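Local coordinates for protease (Actinomadura keratinilytica, PDB 8C4X), which probably acts, as a whole, as a calcium-binding subtilisin-like serine endopeptidase, of which this chain is the inhibitor I9-type propeptide domain, at residues T40-G45 against G50-L55. Sequence-based numbering, arbitrary orientation.
Sequences TQHRFG and GFSAKL. Unlike the reference sequence in segment 40-45: His-42 (reference Tyr).
The Phe-44 ring slants along the backbone of Gly-50 and Phe-51. Phe-44 CD2 lies 3.6 Å from Gly-50 C, and Phe-44 CE2 lies near Phe-51 CA and C. Phe-44 CZ ends near Ser-52 OG. The ring gets there because CG stands anti to the carbonyl carbon (chi1 -39°). An alanine in place of Phe-44 would probably leave the backbone of Gly-50 and Phe-51 without this ring beside it.

His-42 and Ser-52 share that face. Ser-52 OG meets the imidazole at its edge, in the ring plane, 3.6 Å from His-42 CD2. The residue at 42 is tyrosine in the reference sequence. Water 1 joins Ser-52 OG to Gln-41 OE1, to which it donates. Gln-41 NE2 lies 3.5 Å from Lys-54 CG. Gln-41 NE2 and Lys-54 NZ both hydrogen-bond to Gln-18.

The two segments form an antiparallel beta hairpin, with 42-44 as the outermost strand of the propeptide-domain sheet within this chain, next to 50-54. Phe-44 and Gly-50 make a hydrogen-bonded pair. Gln-41 and His-42 both face Ser-52, which is a classic beta bulge. Ser-52 O takes a bond from Gln-41 N (2.8 Å) and a weak one from His-42 N (3.5 Å). Ser-52 N donates to His-42 O.

Arg-43 and Phe-51 form the non-hydrogen-bonded pair, with their side chains on the other face. There Thr-40 CG2 reaches the Phe-51 side chain, 3.7 Å from Phe-51 CD2, and the two side chains cross at about a right angle. Both also touch Val-33 of helix 29-36. Thr-40 OG1 sits between its backbone N and carbonyl carbon (chi1 58°). There it accepts a nearly straight bond from Arg-43 NE (2.9 Å, 177°), in the guanidinium plane. Arg-43 NH1 forms a salt bridge with Asp-30, so the guanidinium is held at two points beside the helix.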
ATOM      1  N   THR B  40       2.299  -5.357  -8.318  1.00 16.50           N
ATOM      2  CA  THR B  40       1.735  -5.814  -7.059  1.00 14.80           C
ATOM      3  C   THR B  40       2.190  -7.230  -6.736  1.00 16.47           C
ATOM      4  O   THR B  40       2.538  -8.021  -7.619  1.00 17.63           O
ATOM      5  CB  THR B  40       0.201  -5.774  -7.094  1.00 13.06           C
ATOM      6  OG1 THR B  40      -0.268  -6.588  -8.179  1.00 14.07           O
ATOM      7  CG2 THR B  40      -0.295  -4.342  -7.249  1.00 17.48           C
ATOM      8  N   GLN B  41       2.201  -7.534  -5.442  1.00 13.82           N
ATOM      9  CA  GLN B  41       2.319  -8.900  -4.952  1.00 12.29           C
ATOM     10  C   GLN B  41       0.959  -9.565  -4.790  1.00 13.45           C
ATOM     11  O   GLN B  41       0.801 -10.740  -5.130  1.00 15.46           O
ATOM     12  CB  GLN B  41       3.071  -8.917  -3.621  1.00 13.81           C
ATOM     13  CG  GLN B  41       4.521  -8.499  -3.775  1.00 13.31           C
ATOM     14  CD  GLN B  41       5.216  -8.235  -2.455  1.00 21.05           C
ATOM     15  OE1 GLN B  41       4.607  -7.739  -1.503  1.00 22.81           O
ATOM     16  NE2 GLN B  41       6.504  -8.563  -2.392  1.00 17.98           N
ATOM     17  N   HIS B  42      -0.024  -8.829  -4.260  1.00 10.85           N
ATOM     18  CA  HIS B  42      -1.402  -9.287  -4.140  1.00 12.57           C
ATOM     19  C   HIS B  42      -2.329  -8.114  -4.393  1.00 10.45           C
ATOM     20  O   HIS B  42      -1.988  -6.971  -4.098  1.00 11.62           O
ATOM     21  CB  HIS B  42      -1.733  -9.844  -2.748  1.00 12.13           C
ATOM     22  CG  HIS B  42      -0.935 -11.047  -2.371  1.00 10.36           C
ATOM     23  ND1 HIS B  42      -1.169 -12.290  -2.917  1.00 13.72           N
ATOM     24  CD2 HIS B  42       0.074 -11.201  -1.483  1.00 12.35           C
ATOM     25  CE1 HIS B  42      -0.322 -13.159  -2.389  1.00 12.91           C
ATOM     26  NE2 HIS B  42       0.431 -12.526  -1.507  1.00 14.14           N
ATOM     27  N   ARG B  43      -3.522  -8.404  -4.891  1.00 13.69           N
ATOM     28  CA  ARG B  43      -4.570  -7.403  -5.025  1.00 11.87           C
ATOM     29  C   ARG B  43      -5.822  -7.888  -4.312  1.00 10.18           C
ATOM     30  O   ARG B  43      -6.159  -9.077  -4.375  1.00 14.40           O
ATOM     31  CB  ARG B  43      -4.871  -7.136  -6.498  1.00 13.02           C
ATOM     32  CG  ARG B  43      -3.663  -6.601  -7.245  1.00 12.97           C
ATOM     33  CD  ARG B  43      -3.980  -6.348  -8.725  1.00 15.32           C
ATOM     34  NE  ARG B  43      -2.757  -6.023  -9.449  1.00 16.62           N
ATOM     35  CZ  ARG B  43      -2.708  -5.448 -10.644  1.00 20.37           C
ATOM     36  NH1 ARG B  43      -3.810  -5.095 -11.290  1.00 18.17           N
ATOM     37  NH2 ARG B  43      -1.523  -5.211 -11.199  1.00 16.42           N
ATOM     38  N   PHE B  44      -6.516  -6.959  -3.662  1.00 10.95           N
ATOM     39  CA  PHE B  44      -7.684  -7.263  -2.852  1.00 13.44           C
ATOM     40  C   PHE B  44      -8.864  -6.448  -3.347  1.00 14.74           C
ATOM     41  O   PHE B  44      -8.732  -5.250  -3.621  1.00 14.77           O
ATOM     42  CB  PHE B  44      -7.446  -6.949  -1.363  1.00 12.51           C
ATOM     43  CG  PHE B  44      -6.064  -7.305  -0.871  1.00 11.55           C
ATOM     44  CD1 PHE B  44      -5.602  -8.608  -0.961  1.00 11.03           C
ATOM     45  CD2 PHE B  44      -5.228  -6.331  -0.325  1.00 13.43           C
ATOM     46  CE1 PHE B  44      -4.334  -8.951  -0.519  1.00 11.36           C
ATOM     47  CE2 PHE B  44      -3.954  -6.665   0.135  1.00 13.85           C
ATOM     48  CZ  PHE B  44      -3.507  -7.983   0.034  1.00 11.01           C
ATOM     49  N   GLY B  45     -10.022  -7.093  -3.427  1.00 16.62           N
ATOM     50  CA  GLY B  45     -11.248  -6.407  -3.790  1.00 19.27           C
ATOM     51  C   GLY B  45     -12.425  -6.709  -2.885  1.00 19.50           C
ATOM     52  O   GLY B  45     -13.419  -5.975  -2.894  1.00 23.39           O
ATOM     53  N   GLY B  50      -7.678  -2.731  -2.106  1.00 12.45           N
ATOM     54  CA  GLY B  50      -6.277  -2.423  -1.924  1.00 12.43           C
ATOM     55  C   GLY B  50      -5.378  -3.454  -2.557  1.00 11.85           C
ATOM     56  O   GLY B  50      -5.809  -4.296  -3.345  1.00 12.48           O
ATOM     57  N   PHE B  51      -4.108  -3.375  -2.183  1.00 12.02           N
ATOM     58  CA  PHE B  51      -3.097  -4.248  -2.756  1.00  9.28           C
ATOM     59  C   PHE B  51      -1.888  -4.228  -1.841  1.00 11.72           C
ATOM     60  O   PHE B  51      -1.779  -3.394  -0.938  1.00 11.57           O
ATOM     61  CB  PHE B  51      -2.716  -3.808  -4.181  1.00 12.87           C
ATOM     62  CG  PHE B  51      -2.111  -2.425  -4.255  1.00 13.22           C
ATOM     63  CD1 PHE B  51      -2.921  -1.302  -4.407  1.00 13.95           C
ATOM     64  CD2 PHE B  51      -0.733  -2.249  -4.177  1.00 12.56           C
ATOM     65  CE1 PHE B  51      -2.373  -0.020  -4.469  1.00 14.64           C
ATOM     66  CE2 PHE B  51      -0.167  -0.969  -4.248  1.00 14.50           C
ATOM     67  CZ  PHE B  51      -0.991   0.148  -4.402  1.00 14.72           C
ATOM     68  N   SER B  52      -0.979  -5.160  -2.082  1.00 11.52           N
ATOM     69  CA  SER B  52       0.311  -5.155  -1.414  1.00 11.64           C
ATOM     70  C   SER B  52       1.399  -5.147  -2.476  1.00 11.80           C
ATOM     71  O   SER B  52       1.210  -5.671  -3.580  1.00 12.63           O
ATOM     72  CB  SER B  52       0.477  -6.360  -0.459  1.00 13.24           C
ATOM     73  OG  SER B  52       0.394  -7.593  -1.147  1.00 13.91           O
ATOM     74  N   ALA B  53       2.532  -4.538  -2.141  1.00 12.04           N
ATOM     75  CA  ALA B  53       3.597  -4.416  -3.124  1.00 11.63           C
ATOM     76  C   ALA B  53       4.880  -3.988  -2.439  1.00 12.84           C
ATOM     77  O   ALA B  53       4.869  -3.378  -1.364  1.00 12.70           O
ATOM     78  CB  ALA B  53       3.230  -3.412  -4.224  1.00 12.99           C
ATOM     79  N   LYS B  54       5.990  -4.320  -3.087  1.00 17.10           N
ATOM     80  CA  LYS B  54       7.256  -3.677  -2.783  1.00 13.61           C
ATOM     81  C   LYS B  54       7.252  -2.295  -3.419  1.00 14.72           C
ATOM     82  O   LYS B  54       6.831  -2.140  -4.568  1.00 19.04           O
ATOM     83  CB  LYS B  54       8.423  -4.507  -3.312  1.00 15.09           C
ATOM     84  CG  LYS B  54       8.654  -5.786  -2.521  1.00 22.10           C
ATOM     85  CD  LYS B  54      10.094  -6.247  -2.600  1.00 33.18           C
ATOM     86  CE  LYS B  54      10.296  -7.547  -1.821  1.00 37.81           C
ATOM     87  NZ  LYS B  54      10.126  -7.363  -0.343  1.00 28.68           N
ATOM     88  N   LEU B  55       7.678  -1.292  -2.664  1.00 14.02           N
ATOM     89  CA  LEU B  55       7.758   0.077  -3.163  1.00 14.93           C
ATOM     90  C   LEU B  55       9.109   0.662  -2.790  1.00 20.40           C
ATOM     91  O   LEU B  55       9.516   0.593  -1.627  1.00 18.91           O
ATOM     92  CB  LEU B  55       6.638   0.945  -2.578  1.00 17.55           C
ATOM     93  CG  LEU B  55       5.204   0.492  -2.848  1.00 14.77           C
ATOM     94  CD1 LEU B  55       4.232   1.400  -2.103  1.00 16.48           C
ATOM     95  CD2 LEU B  55       4.903   0.489  -4.347  1.00 19.10           C
TER
HETATM   96  O   HOH W   1       2.505  -9.005  -0.383  1.00 17.59           O